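Local coordinates for protein 2-phospho-L-lactate guanylyltransferase (Methanosarcina mazei, PDB 2I5E) that probably catalyses the condensation of (2S)-2-phospholactate with GTP to (2S)-lactyl-2-diphospho-5'-guanosine, a step in the biosynthesis of coenzyme F420, at residues I109-P120 against Q158-G169. Numbering follows the deposited sequence.
Sequences ISSTEKDVCIVP and QDFEIYDSFMAG
Glu161 meets Thr112 where the loop leading into strand 116-120 passes strand 160-162. Glu161 reaches out as an extended chain, its CG anti to the backbone N (chi1 -161°), and runs antiparallel to the Thr112 side chain; Thr112 OG1 donates a very short hydrogen bond to Glu161 OE1 (2.5 Å). The same OG1 accepts from Lys114 N in an ST turn, so one hydroxyl links the turn to strand 160-162. Tyr163 lies beyond the strand end with Ile109 CG1 over the centre of its ring, a CH-pi contact 3.6 Å from the centroid, while Cys117 SG and Val119 CG2 each pack 3.7 Å from Tyr163 CB. Tyr163 OH is hydrogen-bonded to Glu108 OE2. At the other end Asp159 OD1 accepts a nearly straight bond from Asp115 N (2.8 Å), and Asp159 N returns one to Asp115 OD2 from above that carboxylate's plane. The Lys114 side chain crosses that of Asp159 at about a right angle; Lys114 NZ, 4.1 Å from Asp159 OD2 and beyond a salt bridge, may ease the approach of Asp115 OD2 to Asp159 OD1 (3.3 Å). Between these ends, four backbone bonds form a parallel ladder that adds 160-162 as the outermost strand of this chain's mixed sheet, consistent with the GT-A-type nucleotidyltransferase fold.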
# COMPACT_ATOMS: atom_id res chain seq x y z
N ILE A 109 -5.15 -14.28 5.33
CA ILE A 109 -5.25 -14.64 3.91
C ILE A 109 -5.77 -16.07 3.68
O ILE A 109 -6.70 -16.33 2.87
CB ILE A 109 -3.96 -14.42 3.18
CG1 ILE A 109 -3.65 -12.94 3.10
CG2 ILE A 109 -4.04 -14.96 1.64
CD1 ILE A 109 -2.03 -12.66 3.04
N SER A 110 -5.19 -17.03 4.37
CA SER A 110 -5.58 -18.39 4.13
C SER A 110 -6.91 -18.78 4.83
O SER A 110 -7.32 -19.89 4.69
CB SER A 110 -4.45 -19.33 4.58
OG SER A 110 -3.98 -19.03 5.89
N SER A 111 -7.56 -17.86 5.56
CA SER A 111 -8.88 -18.06 6.22
C SER A 111 -9.96 -17.41 5.41
O SER A 111 -11.08 -17.27 5.87
CB SER A 111 -8.91 -17.41 7.60
OG SER A 111 -7.83 -17.98 8.34
N THR A 112 -9.64 -17.03 4.17
CA THR A 112 -10.63 -16.33 3.39
C THR A 112 -11.86 -17.19 3.29
O THR A 112 -11.79 -18.42 3.38
CB THR A 112 -10.17 -16.00 1.99
OG1 THR A 112 -11.20 -15.23 1.34
CG2 THR A 112 -9.81 -17.25 1.20
N GLU A 113 -12.99 -16.54 3.07
CA GLU A 113 -14.20 -17.28 2.99
C GLU A 113 -14.49 -17.46 1.52
O GLU A 113 -15.32 -18.31 1.18
CB GLU A 113 -15.32 -16.61 3.80
CG GLU A 113 -15.39 -17.20 5.23
CD GLU A 113 -16.11 -16.29 6.26
OE1 GLU A 113 -16.75 -15.27 5.86
OE2 GLU A 113 -16.05 -16.63 7.48
N LYS A 114 -13.73 -16.75 0.65
CA LYS A 114 -13.85 -16.93 -0.82
C LYS A 114 -13.01 -18.10 -1.36
O LYS A 114 -12.17 -18.65 -0.66
CB LYS A 114 -13.48 -15.66 -1.64
CG LYS A 114 -14.29 -14.40 -1.27
CD LYS A 114 -15.77 -14.64 -1.53
CE LYS A 114 -16.67 -13.64 -0.82
NZ LYS A 114 -17.32 -12.78 -1.85
N ASP A 115 -13.22 -18.42 -2.64
CA ASP A 115 -12.47 -19.41 -3.36
C ASP A 115 -11.01 -19.06 -3.57
O ASP A 115 -10.14 -19.97 -3.57
CB ASP A 115 -13.11 -19.60 -4.70
CG ASP A 115 -14.46 -20.26 -4.60
OD1 ASP A 115 -14.76 -20.93 -3.59
OD2 ASP A 115 -15.23 -20.06 -5.54
N VAL A 116 -10.73 -17.77 -3.85
CA VAL A 116 -9.32 -17.28 -3.92
C VAL A 116 -9.10 -16.05 -3.11
O VAL A 116 -10.03 -15.27 -2.88
CB VAL A 116 -8.66 -17.38 -5.34
CG1 VAL A 116 -9.57 -18.00 -6.44
CG2 VAL A 116 -7.80 -16.12 -5.78
N CYS A 117 -7.93 -15.94 -2.46
CA CYS A 117 -7.63 -14.63 -1.88
C CYS A 117 -6.42 -14.08 -2.55
O CYS A 117 -5.40 -14.78 -2.77
CB CYS A 117 -7.44 -14.69 -0.39
SG CYS A 117 -7.17 -13.12 0.39
N ILE A 118 -6.55 -12.82 -2.93
CA ILE A 118 -5.47 -12.16 -3.56
C ILE A 118 -5.02 -10.82 -2.95
O ILE A 118 -5.87 -9.93 -2.63
CB ILE A 118 -5.67 -12.17 -5.02
CG1 ILE A 118 -4.79 -11.14 -5.71
CG2 ILE A 118 -7.14 -12.09 -5.38
CD1 ILE A 118 -4.90 -11.28 -7.12
N VAL A 119 -3.71 -10.76 -2.71
CA VAL A 119 -2.95 -9.60 -2.26
C VAL A 119 -2.18 -8.86 -3.39
O VAL A 119 -1.24 -9.43 -4.00
CB VAL A 119 -1.88 -10.07 -1.22
CG1 VAL A 119 -1.31 -8.89 -0.44
CG2 VAL A 119 -2.56 -11.09 -0.29
N PRO A 120 -2.59 -7.59 -3.66
CA PRO A 120 -1.97 -6.80 -4.72
C PRO A 120 -0.60 -6.42 -4.27
O PRO A 120 -0.37 -6.28 -3.04
CB PRO A 120 -2.83 -5.56 -4.84
CG PRO A 120 -3.65 -5.47 -3.52
CD PRO A 120 -3.66 -6.85 -2.93
N GLN A 158 -15.29 -19.03 -9.80
CA GLN A 158 -14.80 -18.85 -8.46
C GLN A 158 -14.79 -17.38 -7.99
O GLN A 158 -14.45 -16.47 -8.75
CB GLN A 158 -13.42 -19.44 -8.43
CG GLN A 158 -13.49 -20.98 -8.74
CD GLN A 158 -12.25 -21.59 -8.30
OE1 GLN A 158 -12.08 -21.91 -7.09
NE2 GLN A 158 -11.31 -21.67 -9.22
N ASP A 159 -15.23 -17.17 -6.76
CA ASP A 159 -15.23 -15.82 -6.21
C ASP A 159 -13.84 -15.51 -5.53
O ASP A 159 -13.01 -16.43 -5.29
CB ASP A 159 -16.51 -15.63 -5.33
CG ASP A 159 -16.55 -16.59 -4.12
OD1 ASP A 159 -15.52 -17.29 -3.86
OD2 ASP A 159 -17.61 -16.59 -3.39
N PHE A 160 -13.52 -14.24 -5.29
CA PHE A 160 -12.18 -13.91 -4.81
C PHE A 160 -12.38 -12.81 -3.80
O PHE A 160 -13.32 -12.02 -3.94
CB PHE A 160 -11.19 -13.49 -5.93
CG PHE A 160 -11.66 -12.32 -6.79
CD1 PHE A 160 -11.46 -10.98 -6.35
CD2 PHE A 160 -12.28 -12.53 -8.04
CE1 PHE A 160 -11.89 -9.87 -7.10
CE2 PHE A 160 -12.70 -11.43 -8.78
CZ PHE A 160 -12.48 -10.09 -8.30
N GLU A 161 -11.56 -12.82 -2.76
CA GLU A 161 -11.35 -11.75 -1.88
C GLU A 161 -10.06 -11.02 -2.26
O GLU A 161 -9.03 -11.66 -2.42
CB GLU A 161 -11.13 -12.34 -0.51
CG GLU A 161 -11.36 -11.31 0.52
CD GLU A 161 -10.94 -11.73 1.88
OE1 GLU A 161 -11.01 -12.93 2.20
OE2 GLU A 161 -10.47 -10.84 2.61
N ILE A 162 -10.11 -9.67 -2.32
CA ILE A 162 -8.93 -8.76 -2.36
C ILE A 162 -8.54 -8.49 -0.93
O ILE A 162 -9.30 -7.85 -0.20
CB ILE A 162 -9.23 -7.38 -3.03
CG1 ILE A 162 -9.81 -7.56 -4.46
CG2 ILE A 162 -7.95 -6.47 -3.05
CD1 ILE A 162 -8.96 -8.37 -5.30
N TYR A 163 -7.34 -8.93 -0.55
CA TYR A 163 -6.86 -8.70 0.78
C TYR A 163 -6.22 -7.33 0.81
O TYR A 163 -5.23 -7.14 0.14
CB TYR A 163 -5.75 -9.74 1.12
CG TYR A 163 -5.36 -9.72 2.58
CD1 TYR A 163 -6.26 -10.09 3.55
CD2 TYR A 163 -4.10 -9.30 3.00
CE1 TYR A 163 -5.94 -10.04 4.90
CE2 TYR A 163 -3.74 -9.25 4.37
CZ TYR A 163 -4.67 -9.66 5.28
OH TYR A 163 -4.39 -9.63 6.59
N ASP A 164 -6.73 -6.39 1.61
CA ASP A 164 -6.33 -5.00 1.54
C ASP A 164 -5.40 -4.66 2.67
O ASP A 164 -5.82 -4.22 3.71
CB ASP A 164 -7.59 -4.10 1.61
CG ASP A 164 -7.24 -2.63 1.73
OD1 ASP A 164 -6.22 -2.19 1.13
OD2 ASP A 164 -7.94 -1.90 2.44
N SER A 165 -4.10 -4.81 2.47
CA SER A 165 -3.12 -4.64 3.49
C SER A 165 -1.97 -3.84 2.85
O SER A 165 -1.38 -4.31 1.91
CB SER A 165 -2.52 -6.03 3.82
OG SER A 165 -1.45 -5.85 4.71
N PHE A 166 -1.57 -2.75 3.49
CA PHE A 166 -0.40 -1.97 3.15
C PHE A 166 0.87 -2.84 3.34
O PHE A 166 1.80 -2.76 2.54
CB PHE A 166 -0.37 -0.70 4.08
CG PHE A 166 0.66 0.38 3.69
CD1 PHE A 166 0.26 1.56 3.13
CD2 PHE A 166 2.02 0.20 3.93
CE1 PHE A 166 1.21 2.58 2.84
CE2 PHE A 166 2.97 1.16 3.59
CZ PHE A 166 2.58 2.34 3.07
N MSE A 167 0.95 -3.59 4.44
CA MSE A 167 2.20 -4.27 4.78
C MSE A 167 2.41 -5.46 3.83
O MSE A 167 3.50 -5.65 3.33
CB MSE A 167 2.20 -4.76 6.20
CG MSE A 167 2.07 -3.66 7.28
SE MSE A 167 3.41 -2.28 7.24
CE MSE A 167 2.18 -0.67 7.34
N ALA A 168 1.35 -6.25 3.56
CA ALA A 168 1.51 -7.42 2.70
C ALA A 168 1.59 -6.95 1.21
O ALA A 168 2.01 -7.67 0.31
CB ALA A 168 0.28 -8.42 2.89
N GLY A 169 1.16 -5.73 0.96
CA GLY A 169 1.30 -5.19 -0.36
C GLY A 169 2.56 -4.42 -0.72
O GLY A 169 2.71 -4.02 -1.87
O HOH W 1 -9.85 -21.87 -5.91